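Local coordinates for protein AT-less polyketide synthase (Streptomyces platensis subsp. rosaceus, PDB 4TKT) that probably catalyses the decarboxylative Claisen condensation that lengthens a growing polyketide chain, as a ketosynthase of the AT-less isomigrastatin synthase, at residues Asp25-Asn30 with Gly370-Leu375; Phe76-Phe81 with Lys86-Met91; Phe81-Lys86 with Leu97-Ala102; His194-Ala199 with Gly206-Gly211; Leu525-Cys528 with Gly533-Ala536. All blocks are in the same frame, centred on the assembly; numbering follows the deposited sequence.

Contact 1: residues Asp25-Asn30 with Gly370-Leu375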
# COMPACT_ATOMS: atom_id res chain seq x y z
N ASP A 25 -7.72 -1.36 6.32
CA ASP A 25 -9.02 -1.36 6.97
C ASP A 25 -9.13 -0.21 7.97
O ASP A 25 -10.14 0.49 8.02
CB ASP A 25 -9.29 -2.69 7.68
CG ASP A 25 -9.49 -3.84 6.72
OD1 ASP A 25 -9.81 -3.59 5.54
OD2 ASP A 25 -9.34 -5.00 7.15
N THR A 26 -8.07 -0.02 8.76
CA THR A 26 -8.02 1.08 9.71
C THR A 26 -7.97 2.41 8.97
O THR A 26 -8.58 3.40 9.39
CB THR A 26 -6.81 0.97 10.64
OG1 THR A 26 -6.83 -0.30 11.29
CG2 THR A 26 -6.84 2.07 11.68
N PHE A 27 -7.24 2.42 7.86
CA PHE A 27 -7.07 3.62 7.05
C PHE A 27 -8.42 4.11 6.55
O PHE A 27 -8.68 5.32 6.54
CB PHE A 27 -6.12 3.34 5.88
CG PHE A 27 -5.77 4.57 5.08
CD1 PHE A 27 -5.34 5.72 5.71
CD2 PHE A 27 -5.85 4.55 3.70
CE1 PHE A 27 -5.01 6.84 4.98
CE2 PHE A 27 -5.51 5.67 2.96
CZ PHE A 27 -5.09 6.82 3.60
N TRP A 28 -9.28 3.18 6.15
CA TRP A 28 -10.63 3.54 5.71
C TRP A 28 -11.45 4.10 6.86
O TRP A 28 -12.22 5.05 6.67
CB TRP A 28 -11.34 2.33 5.11
CG TRP A 28 -12.78 2.62 4.79
CD1 TRP A 28 -13.88 2.06 5.37
CD2 TRP A 28 -13.27 3.55 3.82
NE1 TRP A 28 -15.02 2.59 4.82
CE2 TRP A 28 -14.67 3.50 3.87
CE3 TRP A 28 -12.65 4.42 2.91
CZ2 TRP A 28 -15.48 4.29 3.04
CZ3 TRP A 28 -13.45 5.21 2.10
CH2 TRP A 28 -14.85 5.13 2.17
N GLU A 29 -11.31 3.52 8.04
CA GLU A 29 -12.03 3.99 9.21
C GLU A 29 -11.64 5.43 9.53
O GLU A 29 -12.49 6.27 9.81
CB GLU A 29 -11.77 3.08 10.41
CG GLU A 29 -12.27 1.65 10.22
CD GLU A 29 -11.91 0.74 11.38
OE1 GLU A 29 -11.29 1.23 12.35
OE2 GLU A 29 -12.25 -0.46 11.32
N ASN A 30 -10.34 5.70 9.49
CA ASN A 30 -9.83 7.05 9.71
C ASN A 30 -10.33 8.04 8.67
O ASN A 30 -10.74 9.16 8.99
CB ASN A 30 -8.30 7.05 9.73
CG ASN A 30 -7.74 6.29 10.91
OD1 ASN A 30 -8.48 5.69 11.69
ND2 ASN A 30 -6.42 6.30 11.04
N GLY A 370 -2.48 7.88 -1.74
CA GLY A 370 -3.54 8.52 -2.50
C GLY A 370 -4.33 7.50 -3.30
O GLY A 370 -5.55 7.59 -3.40
N LEU A 371 -3.63 6.54 -3.89
CA LEU A 371 -4.27 5.47 -4.63
C LEU A 371 -5.16 4.64 -3.71
O LEU A 371 -6.25 4.22 -4.10
CB LEU A 371 -3.23 4.58 -5.31
CG LEU A 371 -3.80 3.38 -6.07
CD1 LEU A 371 -4.78 3.84 -7.13
CD2 LEU A 371 -2.69 2.56 -6.68
N ALA A 372 -4.68 4.42 -2.49
CA ALA A 372 -5.43 3.67 -1.50
C ALA A 372 -6.76 4.35 -1.18
O ALA A 372 -7.81 3.71 -1.18
CB ALA A 372 -4.61 3.50 -0.23
N LYS A 373 -6.70 5.65 -0.91
CA LYS A 373 -7.90 6.42 -0.60
C LYS A 373 -8.91 6.35 -1.75
O LYS A 373 -10.11 6.22 -1.52
CB LYS A 373 -7.55 7.88 -0.31
CG LYS A 373 -8.77 8.76 -0.09
CD LYS A 373 -8.38 10.21 0.14
CE LYS A 373 -9.59 11.13 0.04
NZ LYS A 373 -9.22 12.57 0.12
N LEU A 374 -8.41 6.44 -2.97
CA LEU A 374 -9.27 6.43 -4.15
C LEU A 374 -9.93 5.07 -4.34
O LEU A 374 -11.14 5.00 -4.55
CB LEU A 374 -8.47 6.81 -5.40
CG LEU A 374 -9.26 7.02 -6.69
CD1 LEU A 374 -10.51 7.85 -6.44
CD2 LEU A 374 -8.38 7.68 -7.73
N LEU A 375 -9.15 4.00 -4.25
CA LEU A 375 -9.67 2.65 -4.40
C LEU A 375 -10.66 2.29 -3.29
O LEU A 375 -11.66 1.62 -3.54
CB LEU A 375 -8.53 1.63 -4.44
CG LEU A 375 -7.62 1.66 -5.67
CD1 LEU A 375 -6.48 0.67 -5.50
CD2 LEU A 375 -8.41 1.36 -6.93

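Contact 2: residues Phe76-Phe81 with Lys86-Met91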
# COMPACT_ATOMS: atom_id res chain seq x y z
N PHE A 76 10.99 -5.30 13.22
CA PHE A 76 11.28 -6.10 12.03
C PHE A 76 11.39 -7.58 12.38
O PHE A 76 11.71 -7.94 13.51
CB PHE A 76 12.57 -5.61 11.38
CG PHE A 76 12.86 -6.22 10.04
CD1 PHE A 76 11.87 -6.29 9.07
CD2 PHE A 76 14.12 -6.71 9.75
CE1 PHE A 76 12.14 -6.85 7.83
CE2 PHE A 76 14.40 -7.27 8.51
CZ PHE A 76 13.40 -7.34 7.55
N ASP A 77 11.11 -8.44 11.40
CA ASP A 77 11.19 -9.88 11.58
C ASP A 77 12.23 -10.48 10.64
O ASP A 77 11.87 -11.12 9.65
CB ASP A 77 9.82 -10.51 11.33
CG ASP A 77 9.73 -11.96 11.79
OD1 ASP A 77 10.79 -12.59 12.03
OD2 ASP A 77 8.60 -12.47 11.90
N PRO A 78 13.52 -10.29 10.94
CA PRO A 78 14.60 -10.69 10.04
C PRO A 78 14.65 -12.19 9.73
O PRO A 78 14.91 -12.57 8.59
CB PRO A 78 15.86 -10.25 10.79
CG PRO A 78 15.45 -10.18 12.22
CD PRO A 78 14.03 -9.72 12.20
N LEU A 79 14.39 -13.03 10.73
CA LEU A 79 14.43 -14.48 10.53
C LEU A 79 13.40 -14.92 9.51
O LEU A 79 13.62 -15.87 8.75
CB LEU A 79 14.21 -15.21 11.86
CG LEU A 79 15.46 -15.72 12.57
CD1 LEU A 79 16.59 -14.72 12.49
CD2 LEU A 79 15.13 -16.04 14.02
N PHE A 80 12.26 -14.23 9.49
CA PHE A 80 11.22 -14.51 8.52
C PHE A 80 11.73 -14.32 7.10
O PHE A 80 11.37 -15.08 6.20
CB PHE A 80 10.01 -13.61 8.78
CG PHE A 80 8.85 -13.86 7.86
CD1 PHE A 80 7.87 -14.78 8.20
CD2 PHE A 80 8.73 -13.18 6.67
CE1 PHE A 80 6.80 -15.01 7.36
CE2 PHE A 80 7.67 -13.41 5.82
CZ PHE A 80 6.70 -14.33 6.17
N PHE A 81 12.59 -13.32 6.90
CA PHE A 81 13.08 -12.99 5.57
C PHE A 81 14.48 -13.53 5.29
O PHE A 81 15.10 -13.17 4.30
CB PHE A 81 13.08 -11.47 5.38
CG PHE A 81 11.72 -10.85 5.45
CD1 PHE A 81 10.87 -10.89 4.35
CD2 PHE A 81 11.28 -10.23 6.60
CE1 PHE A 81 9.61 -10.33 4.41
CE2 PHE A 81 10.02 -9.67 6.67
CZ PHE A 81 9.18 -9.72 5.57
N LYS A 86 21.90 -9.33 13.00
CA LYS A 86 22.98 -8.35 13.02
C LYS A 86 22.89 -7.42 11.82
O LYS A 86 23.13 -6.22 11.93
CB LYS A 86 24.34 -9.05 13.05
N ALA A 87 22.53 -7.98 10.67
CA ALA A 87 22.42 -7.20 9.44
C ALA A 87 21.21 -6.28 9.48
O ALA A 87 21.22 -5.19 8.90
CB ALA A 87 22.34 -8.11 8.23
N ALA A 88 20.16 -6.71 10.17
CA ALA A 88 18.93 -5.93 10.29
C ALA A 88 19.16 -4.60 10.99
O ALA A 88 18.53 -3.60 10.65
CB ALA A 88 17.87 -6.73 11.02
N SER A 89 20.06 -4.59 11.96
CA SER A 89 20.31 -3.41 12.78
C SER A 89 20.82 -2.22 11.96
O SER A 89 20.49 -1.07 12.26
CB SER A 89 21.30 -3.74 13.90
OG SER A 89 20.75 -4.66 14.82
N THR A 90 21.63 -2.50 10.94
CA THR A 90 22.21 -1.44 10.12
C THR A 90 21.49 -1.30 8.79
O THR A 90 21.92 -0.56 7.91
CB THR A 90 23.70 -1.69 9.86
OG1 THR A 90 23.87 -2.98 9.27
CG2 THR A 90 24.49 -1.61 11.15
N MSE A 91 20.39 -2.03 8.64
CA MSE A 91 19.61 -2.02 7.41
C MSE A 91 18.56 -0.93 7.46
O MSE A 91 17.84 -0.80 8.45
CB MSE A 91 18.96 -3.39 7.18
CG MSE A 91 18.07 -3.48 5.96
SE MSE A 91 17.36 -5.30 5.76
CE MSE A 91 19.05 -6.25 5.45

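Contact 3: residues Phe81-Lys86 with Leu97-Ala102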
# COMPACT_ATOMS: atom_id res chain seq x y z
N PHE A 81 12.59 -13.32 6.90
CA PHE A 81 13.08 -12.99 5.57
C PHE A 81 14.48 -13.53 5.29
O PHE A 81 15.10 -13.17 4.30
CB PHE A 81 13.08 -11.47 5.38
CG PHE A 81 11.72 -10.85 5.45
CD1 PHE A 81 10.87 -10.89 4.35
CD2 PHE A 81 11.28 -10.23 6.60
CE1 PHE A 81 9.61 -10.33 4.41
CE2 PHE A 81 10.02 -9.67 6.67
CZ PHE A 81 9.18 -9.72 5.57
N GLY A 82 14.96 -14.41 6.17
CA GLY A 82 16.27 -15.01 5.99
C GLY A 82 17.39 -13.99 6.09
O GLY A 82 18.44 -14.14 5.47
N ILE A 83 17.15 -12.94 6.87
CA ILE A 83 18.16 -11.92 7.11
C ILE A 83 18.70 -12.06 8.53
O ILE A 83 17.94 -12.25 9.47
CB ILE A 83 17.58 -10.51 6.91
CG1 ILE A 83 17.15 -10.32 5.46
CG2 ILE A 83 18.59 -9.45 7.31
CD1 ILE A 83 16.39 -9.02 5.21
N SER A 84 20.02 -11.99 8.67
CA SER A 84 20.63 -12.09 9.99
C SER A 84 20.26 -10.88 10.83
O SER A 84 20.25 -9.76 10.33
CB SER A 84 22.15 -12.21 9.88
OG SER A 84 22.76 -10.95 9.68
N PRO A 85 19.93 -11.11 12.11
CA PRO A 85 19.57 -10.05 13.05
C PRO A 85 20.63 -8.96 13.14
O PRO A 85 20.29 -7.79 13.34
CB PRO A 85 19.43 -10.80 14.38
CG PRO A 85 19.03 -12.18 13.98
CD PRO A 85 19.78 -12.45 12.70
N LYS A 86 21.90 -9.33 13.00
CA LYS A 86 22.98 -8.35 13.02
C LYS A 86 22.89 -7.42 11.82
O LYS A 86 23.13 -6.22 11.93
CB LYS A 86 24.34 -9.05 13.05
N LEU A 97 10.59 -2.19 6.08
CA LEU A 97 9.14 -2.04 6.05
C LEU A 97 8.55 -2.37 4.68
O LEU A 97 7.40 -2.79 4.59
CB LEU A 97 8.74 -0.62 6.46
CG LEU A 97 9.04 -0.22 7.90
CD1 LEU A 97 8.20 0.99 8.32
CD2 LEU A 97 8.80 -1.38 8.85
N PHE A 98 9.33 -2.18 3.63
CA PHE A 98 8.84 -2.48 2.29
C PHE A 98 8.82 -3.99 2.06
O PHE A 98 7.95 -4.50 1.37
CB PHE A 98 9.69 -1.79 1.22
CG PHE A 98 9.03 -1.76 -0.14
CD1 PHE A 98 7.84 -1.08 -0.33
CD2 PHE A 98 9.61 -2.41 -1.21
CE1 PHE A 98 7.23 -1.05 -1.57
CE2 PHE A 98 9.01 -2.38 -2.46
CZ PHE A 98 7.81 -1.70 -2.64
N LEU A 99 9.79 -4.68 2.65
CA LEU A 99 9.79 -6.14 2.63
C LEU A 99 8.49 -6.68 3.22
O LEU A 99 7.83 -7.52 2.61
CB LEU A 99 10.98 -6.70 3.42
CG LEU A 99 12.23 -7.06 2.61
CD1 LEU A 99 13.36 -7.48 3.54
CD2 LEU A 99 11.91 -8.16 1.61
N GLN A 100 8.12 -6.17 4.39
CA GLN A 100 6.91 -6.61 5.07
C GLN A 100 5.66 -6.19 4.30
O GLN A 100 4.68 -6.93 4.23
CB GLN A 100 6.87 -6.05 6.50
CG GLN A 100 7.97 -6.62 7.39
CD GLN A 100 7.88 -6.14 8.83
OE1 GLN A 100 7.24 -5.13 9.12
NE2 GLN A 100 8.53 -6.87 9.73
N CYS A 101 5.72 -5.01 3.69
CA CYS A 101 4.65 -4.53 2.83
C CYS A 101 4.46 -5.43 1.61
O CYS A 101 3.33 -5.73 1.22
CB CYS A 101 4.95 -3.10 2.39
SG CYS A 101 3.71 -2.39 1.29
N ALA A 102 5.57 -5.85 1.01
CA ALA A 102 5.54 -6.72 -0.15
C ALA A 102 4.84 -8.04 0.15
O ALA A 102 4.00 -8.50 -0.62
CB ALA A 102 6.94 -6.98 -0.66

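Contact 4: residues His194-Ala199 with Gly206-Gly211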
# COMPACT_ATOMS: atom_id res chain seq x y z
N HIS A 194 3.66 3.83 -13.03
CA HIS A 194 3.74 4.14 -14.45
C HIS A 194 4.68 3.18 -15.17
O HIS A 194 4.32 2.60 -16.20
CB HIS A 194 4.21 5.58 -14.65
CG HIS A 194 4.40 5.96 -16.08
ND1 HIS A 194 3.36 6.26 -16.92
CD2 HIS A 194 5.53 6.08 -16.82
CE1 HIS A 194 3.83 6.55 -18.12
NE2 HIS A 194 5.14 6.45 -18.09
N LEU A 195 5.88 3.01 -14.64
CA LEU A 195 6.87 2.12 -15.24
C LEU A 195 6.44 0.66 -15.15
O LEU A 195 6.69 -0.13 -16.05
CB LEU A 195 8.23 2.31 -14.58
CG LEU A 195 8.82 3.71 -14.73
CD1 LEU A 195 10.17 3.78 -14.06
CD2 LEU A 195 8.93 4.09 -16.20
N ALA A 196 5.78 0.31 -14.04
CA ALA A 196 5.27 -1.05 -13.86
C ALA A 196 4.23 -1.38 -14.93
O ALA A 196 4.27 -2.46 -15.53
CB ALA A 196 4.68 -1.21 -12.47
N CYS A 197 3.30 -0.46 -15.16
CA CYS A 197 2.25 -0.67 -16.14
C CYS A 197 2.83 -0.79 -17.55
O CYS A 197 2.34 -1.57 -18.37
CB CYS A 197 1.22 0.46 -16.08
SG CYS A 197 0.16 0.41 -14.61
N ALA A 198 3.88 -0.01 -17.81
CA ALA A 198 4.54 -0.05 -19.11
C ALA A 198 5.22 -1.40 -19.33
O ALA A 198 5.18 -1.96 -20.42
CB ALA A 198 5.56 1.08 -19.22
N ALA A 199 5.85 -1.91 -18.27
CA ALA A 199 6.55 -3.19 -18.34
C ALA A 199 5.57 -4.34 -18.58
O ALA A 199 5.85 -5.25 -19.36
CB ALA A 199 7.34 -3.43 -17.06
N GLY A 206 5.11 -10.80 -16.03
CA GLY A 206 3.72 -11.21 -15.97
C GLY A 206 2.94 -10.45 -14.91
O GLY A 206 1.81 -10.03 -15.15
N VAL A 207 3.54 -10.30 -13.74
CA VAL A 207 2.95 -9.49 -12.69
C VAL A 207 3.97 -8.47 -12.22
O VAL A 207 5.17 -8.62 -12.46
CB VAL A 207 2.47 -10.33 -11.49
CG1 VAL A 207 1.58 -11.47 -11.96
CG2 VAL A 207 3.66 -10.87 -10.70
N ALA A 208 3.50 -7.43 -11.55
CA ALA A 208 4.40 -6.39 -11.07
C ALA A 208 3.96 -5.86 -9.72
O ALA A 208 2.80 -5.50 -9.51
CB ALA A 208 4.49 -5.26 -12.08
N LEU A 209 4.92 -5.81 -8.80
CA LEU A 209 4.72 -5.15 -7.53
C LEU A 209 5.16 -3.70 -7.65
O LEU A 209 6.31 -3.42 -7.99
CB LEU A 209 5.51 -5.87 -6.44
CG LEU A 209 5.03 -5.69 -5.00
CD1 LEU A 209 3.59 -6.16 -4.88
CD2 LEU A 209 5.93 -6.45 -4.05
N ALA A 210 4.24 -2.77 -7.40
CA ALA A 210 4.56 -1.35 -7.47
C ALA A 210 4.13 -0.64 -6.20
O ALA A 210 3.03 -0.87 -5.70
CB ALA A 210 3.90 -0.72 -8.68
N GLY A 211 5.00 0.22 -5.68
CA GLY A 211 4.68 0.95 -4.47
C GLY A 211 5.73 1.98 -4.11
O GLY A 211 6.69 2.20 -4.84

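Contact 5: residues Leu525-Cys528 with Gly533-Ala536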
# COMPACT_ATOMS: atom_id res chain seq x y z
N LEU A 525 -10.39 -21.97 16.07
CA LEU A 525 -9.36 -20.93 16.03
C LEU A 525 -9.08 -20.38 17.42
O LEU A 525 -7.93 -20.15 17.79
CB LEU A 525 -9.77 -19.80 15.09
CG LEU A 525 -9.79 -20.18 13.61
CD1 LEU A 525 -10.41 -19.08 12.77
CD2 LEU A 525 -8.39 -20.51 13.13
N ASP A 526 -10.15 -20.16 18.19
CA ASP A 526 -10.02 -19.66 19.55
C ASP A 526 -9.27 -20.66 20.42
O ASP A 526 -8.43 -20.28 21.24
CB ASP A 526 -11.39 -19.36 20.15
CG ASP A 526 -11.31 -18.51 21.40
OD1 ASP A 526 -10.42 -17.63 21.46
OD2 ASP A 526 -12.12 -18.71 22.32
N ALA A 527 -9.56 -21.94 20.23
CA ALA A 527 -8.92 -23.00 20.99
C ALA A 527 -7.42 -23.05 20.70
O ALA A 527 -6.61 -23.14 21.62
CB ALA A 527 -9.56 -24.35 20.68
N CYS A 528 -7.08 -22.98 19.42
CA CYS A 528 -5.68 -22.97 19.01
C CYS A 528 -4.96 -21.71 19.50
O CYS A 528 -3.81 -21.78 19.93
CB CYS A 528 -5.57 -23.06 17.49
SG CYS A 528 -3.89 -22.90 16.87
N GLY A 533 -7.85 -27.16 24.44
CA GLY A 533 -8.15 -28.40 23.75
C GLY A 533 -8.77 -28.19 22.38
O GLY A 533 -9.69 -27.39 22.22
N LEU A 534 -8.27 -28.93 21.40
CA LEU A 534 -8.77 -28.84 20.03
C LEU A 534 -9.88 -29.85 19.78
O LEU A 534 -9.85 -30.96 20.31
CB LEU A 534 -7.64 -29.04 19.03
CG LEU A 534 -6.54 -27.98 19.04
CD1 LEU A 534 -5.51 -28.27 17.96
CD2 LEU A 534 -7.14 -26.59 18.86
N PRO A 535 -10.87 -29.48 18.95
CA PRO A 535 -11.95 -30.40 18.59
C PRO A 535 -11.44 -31.57 17.75
O PRO A 535 -10.26 -31.61 17.40
CB PRO A 535 -12.90 -29.52 17.77
CG PRO A 535 -12.04 -28.43 17.23
CD PRO A 535 -11.02 -28.17 18.30
N ALA A 536 -12.32 -32.52 17.46
CA ALA A 536 -11.98 -33.61 16.55
C ALA A 536 -11.92 -33.06 15.13
O ALA A 536 -12.71 -32.19 14.75
CB ALA A 536 -13.00 -34.73 16.65

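Contact 1: residues Asp25-Asn30 with Gly370-Leu375
F27 on helix 24-32 faces A372 and K373 on helix 366-380 where the two helices pass side by side, F27 CA lying 8.2 Å from K373 CA. The F27 ring fills the space between them on this side. The CG of F27 stands anti to the backbone N (chi1 -173°), a torsion that drives the ring off its own helix toward the other, with CE2 leading. CE2 meets the methyl group of A372 at 4.0 Å from its CB, approaching obliquely. The backbone of the next residue lies at the ring edge, K373 N being 4.0 Å from F27 CE2. In the layered thiolase fold expected of a ketosynthase, helix 366-380 packs on the central sheet, here through L371, A372 and L375 against M14 of strand 9-17. F27 thus joins helix 24-32 to that layer, aided by L376 and Y18, which also touch its ring, and by W28, which stacks on H380. Of the K373 side chain it is the root that comes near, CB 4.4 Å from F27 CE2. Beyond that, its extended chain leads away from helix 24-32, and NZ ends in a salt bridge with E319 OE1.

Contact 2: residues Phe76-Phe81 with Lys86-Met91
A88 CB is the methyl on which F76 and P78 converge, and a Met-aromatic contact between M91 and F76 accompanies it. The methyl sits at the edge of the F76 ring, near the ring plane, with CB 4.0 Å from F76 CD2. P78 touches the same methyl, its CB 4.1 Å from A88 CB. M91, deposited as selenomethionine, comes to the same ring obliquely: its SE lies 5.4 Å from the centroid of F76 and 49° off the ring normal. F76 therefore serves two residues of the returning chain, one at its edge and one at a slant. Its CG is anti to the backbone N (chi1 -171°), which turns the ring toward helix 85-89, while P78 N lies above one face of the ring, offset toward its rim.

The next shell fixes these groups in place. R96, L99 and Q100 of helix 93-109 press on F76, whose backbone also bonds to E610, and Y612 packs against P78. S89 OG bonds to D616 OD2, and with these links the C-terminal part of the chain closes over this corner of the ketosynthase. Past P78 the chain winds into a helical turn, closed by a bond of 3.0 Å from F81 N to P78 O. D77 braces the start of that turn: OD2 accepts from A608 N, and OD1 takes a weak hydrogen bond of 3.4 Å from F80 N, with 148° at the hydrogen.

Contact 3: residues Phe81-Lys86 with Leu97-Ala102
F81 and L99 meet because chi1 of F81 (-63°) sets CG anti to the carbonyl carbon and beside the backbone N, sending the ring from the loop toward helix 93-109. I83 takes a similar first torsion for CG1 and then extends (chi2 172°), carrying CD1 toward the same leucine. Over one face of the F81 ring, L99 CB makes a CH-pi contact, 4.2 Å from the centroid and 18° off the normal, as the two side chains slide past each other in opposite directions. Further along, L99 CD2 reaches F81 CD1 at 4.0 Å. The other branch, L99 CD1, meets I83 CD1 tip to tip at 3.8 Å, so this leucine divides its methyls between two residues of the loop. Q100 crosses F81 at about a right angle and uses its aliphatic part, with CG 3.7 Å from F81 CE2. F172 of helix 163-173 adds an edge-to-face partner to F81. Cutting F81 back to alanine would probably open a gap beside Q100 CG and deprive L99 CB of the aromatic face it rests on. Where the loop ends, S84 OG bonds to A87 N as the N-cap of helix 85-89. In the interface itself L99 O comes within 3.8 Å of F81 CE1; with no hydrogen bond across it, the contact probably rests on van der Waals fit and the hydrophobic effect.

Contact 4: residues His194-Ala199 with Gly206-Gly211
A199 N donates to L195 O at 3.0 Å, the i to i+4 bond of the helical turn that carries A196, whose methyl faces A208 and A210 on the strand. The bond from A198 N to H194 O belongs to the same turn. Between helix and strand there is no polar bond at all, and three methyl groups do the work. A196 CB comes within 4.1 Å of A208 CB and 3.9 Å of A210 CB. Two residues apart on strand 208-214, these alanines point to one face of the sheet, with 5.7 Å between A208 CB and A210 CB; seen from A196 CB they lie in directions about 90° apart. The helix methyl is therefore lodged between them, and the small side chains let helix and strand approach closely, A196 CA being 6.1 Å from A208 CA. L209, between them in sequence, points away, as strand alternation requires, and packs on A102 and T105 of helix 93-109 at the opposite face. By topology this is the return of a beta-alpha-beta crossover, in which strand 179-182 leads through helix 188-202 to strand 208-214. Strand 129-136 lies between the two in the sheet, parallel to both, and strand 252-260 pairs antiparallel on the far side of 208-214. F134 and L258, from the two strands flanking 208-214, also touch A196, so the helix straddles three neighbouring strands.

Contact 5: residues Leu525-Cys528 with Gly533-Ala536
A helix and the loop that follows it meet in a small, largely apolar contact, only partly buried, where A527 and C528 of helix 518-530 are touched by G533 and L534 as the chain turns back toward strand 538-541. The helix belongs to the region matching the RhiE-like KS-MAT linker, and the contact closes a tight connection from helix to strand. The backbones run near each other, with 5.9 Å between A527 CA and L534 CA. A527 CB points to the loop and finds two different neighbours there: the carbonyl oxygen of G533, 3.4 Å from CB, and the methyl CD2 of L534, 3.8 Å from it. L534 sends its side chain to the helix through a first torsion that places CG anti to the carbonyl carbon (chi1 -64°). CD2, the branch turned to the helix, also meets C528 CB at 4.1 Å.

Around these residues F511 of strand 509-515 and F540 of strand 538-541 both pack on C528 and on L534, joining the two sides of the turn, while A476 of helix 469-482 touches C528 as well. The same helix 469-482 also holds helix 518-530 by polar links: D526 OD1 is in a salt bridge with R480 NH1, and C528 O accepts from R473 NH1. The methyl that meets C528 CB, L534 CD2, also rests 3.7 Å from C528 N.

From the N terminus, helix 24-32 opens contact 1, which closes only at helix 366-380, and contacts 2, 3 and 4 are nested inside that long loop. Contacts 2 and 3 cross, their segments alternating along the chain and sharing F81 and K86; P78 O and I83 N, 2.8 Å apart, probably form a hydrogen bond between them. Contact 2 closes the loop after strand 75-76 onto helix 85-89, and contact 3 fastens it to helix 93-109. Contact 4 follows in series, closing the short return from helix 188-202 to strand 208-214, and touches contact 3 where A102 CB meets L209 CD2 at 3.6 Å. Contact 5 comes last, closing the short turn from helix 518-530 toward strand 538-541.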